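Side-chain contacts in Cow rumen GH26 endo-mannanase (Metagenome, PDB 6UEH), which probably hydrolyses internal beta-1,4-mannosidic bonds of mannans and galactomannans, using a family 26 glycoside hydrolase domain that carries an accessory carbohydrate-binding-like domain: residues M104-K109 against L438-A443; S163-K168 against K422-A427; R394-G397 against P402-D405. All coordinates share one frame; numbering follows the deposited sequence.

Contact 1: residues M104-K109 against L438-A443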
ATOM      1  N   MET A 104      10.854 -12.005  -6.699  1.00 17.93           N
ATOM      2  CA  MET A 104      10.859 -13.060  -5.693  1.00 18.07           C
ATOM      3  C   MET A 104       9.449 -13.598  -5.535  1.00 17.79           C
ATOM      4  O   MET A 104       8.516 -12.837  -5.284  1.00 19.15           O
ATOM      5  CB  MET A 104      11.370 -12.547  -4.348  1.00 19.80           C
ATOM      6  CG  MET A 104      12.379 -11.424  -4.435  1.00 23.25           C
ATOM      7  SD  MET A 104      12.772 -10.788  -2.793  1.00 35.78           S
ATOM      8  CE  MET A 104      13.768  -9.361  -3.221  1.00 62.26           C
ATOM      9  N   HIS A 105       9.289 -14.908  -5.678  1.00 16.59           N
ATOM     10  CA  HIS A 105       7.959 -15.494  -5.641  1.00 17.69           C
ATOM     11  C   HIS A 105       7.925 -16.778  -4.825  1.00 17.98           C
ATOM     12  O   HIS A 105       8.946 -17.433  -4.617  1.00 18.32           O
ATOM     13  CB  HIS A 105       7.461 -15.738  -7.064  1.00 17.00           C
ATOM     14  CG  HIS A 105       7.558 -14.528  -7.939  1.00 17.19           C
ATOM     15  ND1 HIS A 105       6.807 -13.394  -7.717  1.00 18.65           N
ATOM     16  CD2 HIS A 105       8.338 -14.260  -9.010  1.00 16.66           C
ATOM     17  CE1 HIS A 105       7.110 -12.484  -8.626  1.00 17.73           C
ATOM     18  NE2 HIS A 105       8.036 -12.985  -9.423  1.00 15.78           N
ATOM     19  N   ARG A 106       6.733 -17.118  -4.354  1.00 17.96           N
ATOM     20  CA  ARG A 106       6.551 -18.253  -3.467  1.00 18.19           C
ATOM     21  C   ARG A 106       6.604 -19.578  -4.217  1.00 16.91           C
ATOM     22  O   ARG A 106       5.892 -19.778  -5.202  1.00 17.65           O
ATOM     23  CB  ARG A 106       5.222 -18.117  -2.721  1.00 17.21           C
ATOM     24  CG  ARG A 106       4.903 -19.230  -1.742  1.00 14.86           C
ATOM     25  CD  ARG A 106       3.710 -18.821  -0.888  1.00 17.34           C
ATOM     26  NE  ARG A 106       3.221 -19.897  -0.031  1.00 18.45           N
ATOM     27  CZ  ARG A 106       2.286 -19.731   0.899  1.00 18.77           C
ATOM     28  NH1 ARG A 106       1.750 -18.533   1.092  1.00 18.71           N
ATOM     29  NH2 ARG A 106       1.890 -20.760   1.637  1.00 18.86           N
ATOM     30  N   LEU A 107       7.474 -20.468  -3.757  1.00 15.95           N
ATOM     31  CA  LEU A 107       7.423 -21.863  -4.164  1.00 16.25           C
ATOM     32  C   LEU A 107       6.793 -22.653  -3.030  1.00 18.44           C
ATOM     33  O   LEU A 107       7.103 -22.426  -1.860  1.00 19.55           O
ATOM     34  CB  LEU A 107       8.811 -22.410  -4.494  1.00 15.34           C
ATOM     35  CG  LEU A 107       9.550 -21.789  -5.679  1.00 16.41           C
ATOM     36  CD1 LEU A 107      10.803 -22.588  -5.981  1.00 17.25           C
ATOM     37  CD2 LEU A 107       8.655 -21.710  -6.900  1.00 14.77           C
ATOM     38  N   ASN A 108       5.902 -23.573  -3.373  1.00 17.85           N
ATOM     39  CA  ASN A 108       5.207 -24.345  -2.358  1.00 19.05           C
ATOM     40  C   ASN A 108       5.727 -25.774  -2.265  1.00 18.52           C
ATOM     41  O   ASN A 108       6.314 -26.293  -3.218  1.00 17.84           O
ATOM     42  CB  ASN A 108       3.706 -24.329  -2.635  1.00 21.10           C
ATOM     43  CG  ASN A 108       3.090 -22.963  -2.390  1.00 23.44           C
ATOM     44  OD1 ASN A 108       3.317 -22.349  -1.347  1.00 24.84           O
ATOM     45  ND2 ASN A 108       2.329 -22.469  -3.358  1.00 24.83           N
ATOM     46  N   LYS A 109       5.519 -26.386  -1.101  1.00 18.53           N
ATOM     47  CA  LYS A 109       5.965 -27.748  -0.814  1.00 18.99           C
ATOM     48  C   LYS A 109       5.677 -28.715  -1.959  1.00 19.27           C
ATOM     49  O   LYS A 109       4.541 -28.833  -2.417  1.00 19.85           O
ATOM     50  CB  LYS A 109       5.301 -28.250   0.469  1.00 20.54           C
ATOM     51  CG  LYS A 109       5.727 -29.644   0.892  1.00 24.39           C
ATOM     52  CD  LYS A 109       5.063 -30.039   2.201  1.00 28.43           C
ATOM     53  CE  LYS A 109       5.576 -31.381   2.700  1.00 32.87           C
ATOM     54  NZ  LYS A 109       7.044 -31.355   2.952  1.00 35.57           N
ATOM     55  N   LEU A 438       1.541 -13.823   5.280  1.00 16.92           N
ATOM     56  CA  LEU A 438       2.390 -12.673   5.583  1.00 16.73           C
ATOM     57  C   LEU A 438       3.803 -13.106   5.958  1.00 18.96           C
ATOM     58  O   LEU A 438       4.788 -12.514   5.513  1.00 17.62           O
ATOM     59  CB  LEU A 438       1.786 -11.841   6.720  1.00 19.06           C
ATOM     60  CG  LEU A 438       0.470 -11.110   6.446  1.00 18.50           C
ATOM     61  CD1 LEU A 438      -0.026 -10.420   7.704  1.00 17.97           C
ATOM     62  CD2 LEU A 438       0.642 -10.103   5.317  1.00 15.31           C
ATOM     63  N   ILE A 439       3.893 -14.142   6.783  1.00 17.99           N
ATOM     64  CA  ILE A 439       5.175 -14.609   7.294  1.00 18.83           C
ATOM     65  C   ILE A 439       5.984 -15.339   6.222  1.00 20.02           C
ATOM     66  O   ILE A 439       7.157 -15.038   6.003  1.00 22.08           O
ATOM     67  CB  ILE A 439       4.977 -15.535   8.511  1.00 19.34           C
ATOM     68  CG1 ILE A 439       4.312 -14.759   9.655  1.00 18.84           C
ATOM     69  CG2 ILE A 439       6.310 -16.121   8.957  1.00 20.41           C
ATOM     70  CD1 ILE A 439       3.883 -15.620  10.822  1.00 22.81           C
ATOM     71  N   ILE A 440       5.349 -16.296   5.557  1.00 19.67           N
ATOM     72  CA  ILE A 440       6.020 -17.092   4.536  1.00 22.83           C
ATOM     73  C   ILE A 440       6.504 -16.231   3.369  1.00 20.31           C
ATOM     74  O   ILE A 440       7.612 -16.415   2.872  1.00 21.10           O
ATOM     75  CB  ILE A 440       5.090 -18.204   4.004  1.00 24.23           C
ATOM     76  CG1 ILE A 440       4.771 -19.202   5.121  1.00 24.72           C
ATOM     77  CG2 ILE A 440       5.726 -18.921   2.819  1.00 25.55           C
ATOM     78  CD1 ILE A 440       3.689 -20.197   4.766  1.00 26.05           C
ATOM     79  N   GLU A 441       5.682 -15.278   2.946  1.00 21.29           N
ATOM     80  CA  GLU A 441       6.000 -14.496   1.756  1.00 20.90           C
ATOM     81  C   GLU A 441       6.760 -13.213   2.079  1.00 20.20           C
ATOM     82  O   GLU A 441       7.133 -12.464   1.175  1.00 19.09           O
ATOM     83  CB  GLU A 441       4.720 -14.176   0.983  1.00 18.65           C
ATOM     84  CG  GLU A 441       3.971 -15.418   0.526  1.00 20.25           C
ATOM     85  CD  GLU A 441       2.768 -15.100  -0.341  1.00 20.59           C
ATOM     86  OE1 GLU A 441       2.713 -13.989  -0.908  1.00 20.57           O
ATOM     87  OE2 GLU A 441       1.876 -15.966  -0.453  1.00 20.85           O
ATOM     88  N   HIS A 442       6.991 -12.978   3.368  1.00 20.02           N
ATOM     89  CA  HIS A 442       7.699 -11.786   3.838  1.00 18.87           C
ATOM     90  C   HIS A 442       7.031 -10.502   3.355  1.00 18.96           C
ATOM     91  O   HIS A 442       7.705  -9.541   2.988  1.00 18.09           O
ATOM     92  CB  HIS A 442       9.165 -11.817   3.393  1.00 19.82           C
ATOM     93  CG  HIS A 442       9.965 -12.904   4.034  1.00 22.43           C
ATOM     94  ND1 HIS A 442      11.027 -12.651   4.876  1.00 22.49           N
ATOM     95  CD2 HIS A 442       9.855 -14.252   3.966  1.00 23.51           C
ATOM     96  CE1 HIS A 442      11.539 -13.793   5.293  1.00 23.69           C
ATOM     97  NE2 HIS A 442      10.847 -14.781   4.755  1.00 24.28           N
ATOM     98  N   ALA A 443       5.702 -10.502   3.347  1.00 18.41           N
ATOM     99  CA  ALA A 443       4.939  -9.299   3.050  1.00 17.91           C
ATOM    100  C   ALA A 443       4.933  -8.418   4.294  1.00 18.23           C
ATOM    101  O   ALA A 443       4.046  -8.526   5.140  1.00 18.37           O
ATOM    102  CB  ALA A 443       3.522  -9.650   2.620  1.00 16.17           C
TER

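Contact 2: residues S163-K168 against K422-A427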
ATOM      1  N   SER A 163      11.386  -0.068  14.527  1.00 20.64           N
ATOM      2  CA  SER A 163      12.034  -1.130  15.290  1.00 21.54           C
ATOM      3  C   SER A 163      11.336  -2.473  15.107  1.00 22.79           C
ATOM      4  O   SER A 163      11.923  -3.520  15.363  1.00 24.17           O
ATOM      5  CB  SER A 163      12.089  -0.769  16.780  1.00 20.42           C
ATOM      6  OG  SER A 163      10.827  -0.943  17.402  1.00 19.31           O
ATOM      7  N   VAL A 164      10.083  -2.446  14.664  1.00 22.16           N
ATOM      8  CA  VAL A 164       9.341  -3.686  14.462  1.00 22.65           C
ATOM      9  C   VAL A 164       9.092  -3.959  12.980  1.00 20.89           C
ATOM     10  O   VAL A 164       8.608  -5.029  12.615  1.00 21.19           O
ATOM     11  CB  VAL A 164       7.995  -3.666  15.212  1.00 23.60           C
ATOM     12  CG1 VAL A 164       8.230  -3.491  16.707  1.00 24.70           C
ATOM     13  CG2 VAL A 164       7.096  -2.562  14.675  1.00 22.59           C
ATOM     14  N   TYR A 165       9.440  -2.993  12.136  1.00 20.49           N
ATOM     15  CA  TYR A 165       9.241  -3.109  10.693  1.00 19.30           C
ATOM     16  C   TYR A 165      10.032  -4.277  10.121  1.00 18.85           C
ATOM     17  O   TYR A 165      11.256  -4.329  10.249  1.00 18.28           O
ATOM     18  CB  TYR A 165       9.641  -1.807   9.996  1.00 19.03           C
ATOM     19  CG  TYR A 165       9.253  -1.720   8.534  1.00 17.72           C
ATOM     20  CD1 TYR A 165       7.939  -1.923   8.129  1.00 17.94           C
ATOM     21  CD2 TYR A 165      10.194  -1.397   7.563  1.00 17.11           C
ATOM     22  CE1 TYR A 165       7.577  -1.831   6.792  1.00 17.38           C
ATOM     23  CE2 TYR A 165       9.840  -1.300   6.222  1.00 17.17           C
ATOM     24  CZ  TYR A 165       8.529  -1.517   5.843  1.00 17.17           C
ATOM     25  OH  TYR A 165       8.167  -1.419   4.516  1.00 16.34           O
ATOM     26  N   GLY A 166       9.327  -5.213   9.495  1.00 18.69           N
ATOM     27  CA  GLY A 166       9.957  -6.391   8.930  1.00 19.80           C
ATOM     28  C   GLY A 166       9.977  -7.570   9.887  1.00 20.40           C
ATOM     29  O   GLY A 166      10.221  -8.704   9.477  1.00 20.50           O
ATOM     30  N   LYS A 167       9.716  -7.303  11.164  1.00 19.64           N
ATOM     31  CA  LYS A 167       9.713  -8.351  12.182  1.00 20.89           C
ATOM     32  C   LYS A 167       8.297  -8.711  12.634  1.00 19.61           C
ATOM     33  O   LYS A 167       8.019  -9.855  12.992  1.00 19.33           O
ATOM     34  CB  LYS A 167      10.541  -7.922  13.397  1.00 22.95           C
ATOM     35  CG  LYS A 167      11.994  -7.593  13.093  1.00 25.82           C
ATOM     36  CD  LYS A 167      12.816  -7.527  14.375  1.00 28.90           C
ATOM     37  CE  LYS A 167      13.479  -6.170  14.558  1.00 31.36           C
ATOM     38  NZ  LYS A 167      14.428  -5.843  13.455  1.00 32.27           N
ATOM     39  N   LYS A 168       7.411  -7.721  12.629  1.00 18.62           N
ATOM     40  CA  LYS A 168       6.036  -7.902  13.084  1.00 18.85           C
ATOM     41  C   LYS A 168       5.061  -7.156  12.183  1.00 18.79           C
ATOM     42  O   LYS A 168       5.470  -6.391  11.309  1.00 17.95           O
ATOM     43  CB  LYS A 168       5.862  -7.396  14.523  1.00 20.00           C
ATOM     44  CG  LYS A 168       6.899  -7.879  15.526  1.00 21.69           C
ATOM     45  CD  LYS A 168       6.598  -9.284  16.001  1.00 22.55           C
ATOM     46  CE  LYS A 168       7.547  -9.699  17.113  1.00 24.07           C
ATOM     47  NZ  LYS A 168       7.214 -11.054  17.627  1.00 24.91           N
ATOM     48  N   LYS A 422      10.819   4.544   2.871  1.00 18.44           N
ATOM     49  CA  LYS A 422       9.643   4.750   3.709  1.00 17.72           C
ATOM     50  C   LYS A 422       9.028   3.405   4.086  1.00 24.68           C
ATOM     51  O   LYS A 422       9.038   2.464   3.292  1.00 17.18           O
ATOM     52  CB  LYS A 422       8.602   5.619   2.992  1.00 17.29           C
ATOM     53  CG  LYS A 422       9.146   6.911   2.396  1.00 19.10           C
ATOM     54  CD  LYS A 422       9.628   7.881   3.463  1.00 19.21           C
ATOM     55  CE  LYS A 422      10.239   9.124   2.830  1.00 18.95           C
ATOM     56  NZ  LYS A 422      10.693  10.119   3.842  1.00 19.47           N
ATOM     57  N   MET A 423       8.503   3.315   5.302  1.00 16.95           N
ATOM     58  CA  MET A 423       7.778   2.125   5.726  1.00 18.68           C
ATOM     59  C   MET A 423       6.442   2.041   4.999  1.00 18.11           C
ATOM     60  O   MET A 423       5.854   3.063   4.643  1.00 15.65           O
ATOM     61  CB  MET A 423       7.562   2.128   7.239  1.00 18.56           C
ATOM     62  CG  MET A 423       8.835   1.944   8.043  1.00 18.68           C
ATOM     63  SD  MET A 423       8.530   1.975   9.816  1.00 17.83           S
ATOM     64  CE  MET A 423       7.987   3.668  10.040  1.00 23.80           C
ATOM     65  N   ILE A 424       5.973   0.817   4.777  1.00 16.77           N
ATOM     66  CA  ILE A 424       4.737   0.592   4.037  1.00 16.86           C
ATOM     67  C   ILE A 424       3.733  -0.188   4.869  1.00 16.28           C
ATOM     68  O   ILE A 424       4.093  -1.160   5.534  1.00 17.22           O
ATOM     69  CB  ILE A 424       5.008  -0.163   2.737  1.00 19.03           C
ATOM     70  CG1 ILE A 424       6.107   0.550   1.958  1.00 21.73           C
ATOM     71  CG2 ILE A 424       3.740  -0.281   1.898  1.00 18.50           C
ATOM     72  CD1 ILE A 424       6.347  -0.048   0.654  1.00 23.78           C
ATOM     73  N   SER A 425       2.475   0.235   4.821  1.00 16.46           N
ATOM     74  CA  SER A 425       1.438  -0.391   5.631  1.00 18.46           C
ATOM     75  C   SER A 425       0.138  -0.636   4.869  1.00 17.25           C
ATOM     76  O   SER A 425      -0.060  -0.124   3.769  1.00 17.23           O
ATOM     77  CB  SER A 425       1.144   0.478   6.848  1.00 22.91           C
ATOM     78  OG  SER A 425       0.552   1.701   6.447  1.00 26.13           O
ATOM     79  N   LEU A 426      -0.741  -1.430   5.471  1.00 15.04           N
ATOM     80  CA  LEU A 426      -2.113  -1.554   5.002  1.00 14.78           C
ATOM     81  C   LEU A 426      -2.969  -0.570   5.789  1.00 14.09           C
ATOM     82  O   LEU A 426      -3.523  -0.911   6.835  1.00 14.24           O
ATOM     83  CB  LEU A 426      -2.629  -2.985   5.171  1.00 14.39           C
ATOM     84  CG  LEU A 426      -1.992  -4.048   4.274  1.00 15.82           C
ATOM     85  CD1 LEU A 426      -2.463  -5.441   4.666  1.00 17.80           C
ATOM     86  CD2 LEU A 426      -2.300  -3.764   2.810  1.00 14.25           C
ATOM     87  N   ALA A 427      -3.051   0.661   5.291  1.00 14.78           N
ATOM     88  CA  ALA A 427      -3.746   1.741   5.990  1.00 15.62           C
ATOM     89  C   ALA A 427      -5.240   1.465   6.117  1.00 17.50           C
ATOM     90  O   ALA A 427      -5.875   1.884   7.086  1.00 18.41           O
ATOM     91  CB  ALA A 427      -3.512   3.065   5.276  1.00 15.92           C
TER
HETATM   92  O   HOH W   1       9.829  -0.344   2.770  1.00 24.05           O

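Contact 3: residues R394-G397 against P402-D405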
ATOM      1  N   ARG A 394      -9.750  -8.792  -7.103  1.00 19.06           N
ATOM      2  CA  ARG A 394      -9.595 -10.060  -6.401  1.00 19.83           C
ATOM      3  C   ARG A 394      -8.889 -11.097  -7.274  1.00 20.45           C
ATOM      4  O   ARG A 394      -9.347 -11.410  -8.371  1.00 19.70           O
ATOM      5  CB  ARG A 394     -10.958 -10.584  -5.947  1.00 19.17           C
ATOM      6  CG  ARG A 394     -10.878 -11.901  -5.203  1.00 20.24           C
ATOM      7  CD  ARG A 394     -12.082 -12.125  -4.303  1.00 20.33           C
ATOM      8  NE  ARG A 394     -11.790 -13.143  -3.299  1.00 19.90           N
ATOM      9  CZ  ARG A 394     -12.514 -13.349  -2.204  1.00 20.25           C
ATOM     10  NH1 ARG A 394     -13.588 -12.607  -1.964  1.00 18.61           N
ATOM     11  NH2 ARG A 394     -12.159 -14.297  -1.347  1.00 19.77           N
ATOM     12  N   HIS A 395      -7.775 -11.629  -6.778  1.00 20.68           N
ATOM     13  CA  HIS A 395      -6.966 -12.563  -7.558  1.00 21.92           C
ATOM     14  C   HIS A 395      -6.549 -13.799  -6.757  1.00 21.81           C
ATOM     15  O   HIS A 395      -5.529 -14.423  -7.057  1.00 23.05           O
ATOM     16  CB  HIS A 395      -5.718 -11.854  -8.094  1.00 23.93           C
ATOM     17  CG  HIS A 395      -6.017 -10.608  -8.866  1.00 25.83           C
ATOM     18  ND1 HIS A 395      -6.362 -10.623 -10.201  1.00 27.89           N
ATOM     19  CD2 HIS A 395      -6.024  -9.307  -8.492  1.00 26.29           C
ATOM     20  CE1 HIS A 395      -6.568  -9.386 -10.616  1.00 28.08           C
ATOM     21  NE2 HIS A 395      -6.371  -8.567  -9.597  1.00 27.84           N
ATOM     22  N   ASP A 396      -7.341 -14.158  -5.751  1.00 19.69           N
ATOM     23  CA  ASP A 396      -7.002 -15.283  -4.886  1.00 18.93           C
ATOM     24  C   ASP A 396      -7.682 -16.579  -5.331  1.00 23.14           C
ATOM     25  O   ASP A 396      -7.522 -17.622  -4.697  1.00 20.03           O
ATOM     26  CB  ASP A 396      -7.370 -14.968  -3.432  1.00 18.24           C
ATOM     27  CG  ASP A 396      -8.872 -14.898  -3.205  1.00 18.37           C
ATOM     28  OD1 ASP A 396      -9.620 -14.636  -4.171  1.00 18.81           O
ATOM     29  OD2 ASP A 396      -9.302 -15.103  -2.050  1.00 19.45           O
ATOM     30  N   GLY A 397      -8.440 -16.504  -6.421  1.00 20.44           N
ATOM     31  CA  GLY A 397      -9.114 -17.673  -6.956  1.00 21.42           C
ATOM     32  C   GLY A 397     -10.517 -17.851  -6.410  1.00 22.47           C
ATOM     33  O   GLY A 397     -11.188 -18.840  -6.710  1.00 22.42           O
ATOM     34  N   PRO A 402     -13.637 -14.092   2.726  1.00 18.07           N
ATOM     35  CA  PRO A 402     -12.348 -13.477   3.049  1.00 18.63           C
ATOM     36  C   PRO A 402     -11.280 -13.723   1.990  1.00 18.13           C
ATOM     37  O   PRO A 402     -11.161 -14.824   1.451  1.00 17.63           O
ATOM     38  CB  PRO A 402     -11.965 -14.146   4.373  1.00 19.94           C
ATOM     39  CG  PRO A 402     -13.268 -14.516   4.984  1.00 20.88           C
ATOM     40  CD  PRO A 402     -14.135 -14.930   3.832  1.00 18.48           C
ATOM     41  N   ASN A 403     -10.522 -12.675   1.689  1.00 16.63           N
ATOM     42  CA  ASN A 403      -9.361 -12.769   0.824  1.00 16.85           C
ATOM     43  C   ASN A 403      -8.105 -12.732   1.689  1.00 16.10           C
ATOM     44  O   ASN A 403      -7.713 -11.674   2.174  1.00 15.62           O
ATOM     45  CB  ASN A 403      -9.352 -11.630  -0.202  1.00 16.38           C
ATOM     46  CG  ASN A 403      -8.269 -11.792  -1.254  1.00 18.29           C
ATOM     47  OD1 ASN A 403      -7.269 -12.475  -1.033  1.00 16.92           O
ATOM     48  ND2 ASN A 403      -8.466 -11.166  -2.410  1.00 16.68           N
ATOM     49  N   LEU A 404      -7.480 -13.890   1.878  1.00 16.40           N
ATOM     50  CA  LEU A 404      -6.340 -14.004   2.784  1.00 21.91           C
ATOM     51  C   LEU A 404      -4.994 -13.731   2.106  1.00 16.12           C
ATOM     52  O   LEU A 404      -3.941 -13.906   2.720  1.00 16.13           O
ATOM     53  CB  LEU A 404      -6.329 -15.393   3.426  1.00 16.72           C
ATOM     54  CG  LEU A 404      -7.561 -15.728   4.271  1.00 18.92           C
ATOM     55  CD1 LEU A 404      -7.434 -17.115   4.882  1.00 19.90           C
ATOM     56  CD2 LEU A 404      -7.769 -14.681   5.356  1.00 18.37           C
ATOM     57  N   ASP A 405      -5.041 -13.298   0.848  1.00 18.53           N
ATOM     58  CA  ASP A 405      -3.843 -13.009   0.059  1.00 21.55           C
ATOM     59  C   ASP A 405      -2.984 -11.930   0.715  1.00 19.71           C
ATOM     60  O   ASP A 405      -3.495 -10.906   1.163  1.00 17.77           O
ATOM     61  CB  ASP A 405      -4.240 -12.576  -1.359  1.00 25.78           C
ATOM     62  CG  ASP A 405      -3.107 -12.705  -2.364  1.00 30.88           C
ATOM     63  OD1 ASP A 405      -1.939 -12.440  -2.011  1.00 30.65           O
ATOM     64  OD2 ASP A 405      -3.396 -13.069  -3.526  1.00 35.28           O
TER
HETATM   65  O   HOH W   2      -6.197 -10.878  -4.442  1.00 18.22           O
HETATM   66  O   HOH W   3      -7.969 -16.118   0.093  1.00 15.90           O

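Contact 1: residues M104-K109 against L438-A443
R106 NH1 and E441 OE2 form a salt bridge 3.0 Å long. The bond is fairly straight, with an angle of 157° at the hydrogen. E441 OE2 lies nearly in the guanidinium plane and accepts with its anti lone pair, the one turned away from OE1. The carboxylate stands steeply against the guanidinium, with the two planes 74° apart. OE1 is held by T408. NH1 also reaches N437, one turn back from E441. The R106 side chain leaves the strand with CG anti to the backbone N (chi1 -179°) and stays extended to NE, which carries its charged end across to the helix. There I440 packs over one face of the guanidinium. I440 CG2 sits off-centre above the plane, and I440 CD1 comes to 3.7 Å from R106 NH2. The arginine is also tied on its own side. R106 NE donates to N108 OD1 at 2.8 Å, and that oxygen lies tilted from the guanidinium plane. NH2 forms a salt bridge with D58. Every nitrogen of the group therefore has a partner, which should limit its rotation. H442 ends the helix in a Schellman motif just after E441. This is a surface contact between two domains: the C-terminal end of strand 97-107 in the CBM6-like beta-sandwich meets the last turn of helix 435-441 in the GH26 TIM barrel.

Contact 2: residues S163-K168 against K422-A427
The Y165 ring carries M423 on one face, and water 1 lies in its plane at the edge, beside the hydroxyl. M423 CG sits over the ring centre, 3.7 Å from the centroid and 12° off the ring normal, which makes a CH-pi contact. M423 SD is set further out, 4.5 Å from the centroid in an oblique Met-aromatic contact. It comes closer to Y165 CB than to the ring centre. The two side chains slide past each other in opposite directions, so the methionine runs back along the ring toward the tyrosine backbone. Y165 CG is anti to the backbone N (chi1 -170°), and this sends the ring from the loop toward the strand. F138 meets the ring edge-to-face, and F411 of helix 408-417 also packs against Y165.

At the far end of the ring the hydroxyl meets the backbone of the strand. I424 N donates to Y165 OH at 3.1 Å, with an angle of 141°. Y165 OH in turn donates to water 1 at 2.6 Å, and this water donates to K422 O at 3.0 Å. The tyrosine thus takes up one backbone N-H of the strand directly and one carbonyl through the water. I424 CG1 lies 3.8 Å from Y165 OH. A phenylalanine at Y165 could keep the ring packing on M423, but would probably leave I424 N and water 1 without this oxygen as a partner.

M423 also packs on Q158 and L161 of helix 152-164, while I424 faces helix 408-417. The contact is buried packing between the parallel strands and the helix layer of a TIM barrel, where the loop after helix 152-164 is pinned to strand 423-429 of the barrel.

Contact 3: residues R394-G397 against P402-D405
The side chains of R394 and D396 both lie against the amide of N403. N403 CB sits over one face of the R394 guanidinium, offset toward its rim. The amide and guanidinium planes are only 13° apart, and the two side chains slide past each other in opposite directions. R394 CG approaches N403 ND2 to 3.8 Å. The D396 carboxylate stacks on the same amide, with the planes 26° apart. D396 CB comes to 3.5 Å from N403 OD1. At the end of the arginine, R394 NH2 lies 3.0 Å from P402 O.

Two waters link the segments. Water 2 accepts from H395 N and from N403 ND2. Water 3 donates to D396 OD2 at 2.7 Å and accepts from L404 N.

A second set of bonds fixes these groups. R394 grips D396 side-on, each nitrogen taking one oxygen. R394 NE donates to D396 OD1 at 2.8 Å and R394 NH2 to D396 OD2 at 3.1 Å. D396 CG lies between the backbone N and the carbonyl carbon (chi1 69°), which brings the carboxylate back to the arginine two residues before it. K398 N also bonds to OD1. R394 NH1 reaches both G401 O and T390 O.

N403 is positioned from its own side. N403 OD1 accepts from D405 N at 3.0 Å in an Asx turn, and ND2 donates to N389 O. D405 OD1 is taken by E407 N, just ahead of helix 408-417.

An ion pair within one arm thus packs on a neutral amide of the other, the carboxylate stacked on it and the guanidinium nearly parallel to it. The paired arginine probably offsets much of the D396 charge, and two waters add polar links between the arms.

Centre to centre, contacts 1 and 2 lie about 17 Å apart, 1 and 3 about 15 Å, 2 and 3 about 22 Å. Strand 423-429 of contact 2 leads to helix 435-441 of contact 1. No two touch; nearest atoms are about 5 to 7 Å apart. N437 joins contacts 1 and 3, bonding to both R106 NH1 and L404 O. Helix 408-417 follows the loop of contact 3 and packs on contact 2 through F411, L414 and L415; T408 at its start binds E441 of contact 1. Contact 1 joins the two domains; contacts 2 and 3 lie in the GH26 domain. None includes a residue of the calcium site, which shares the CBM6 range with 104-109.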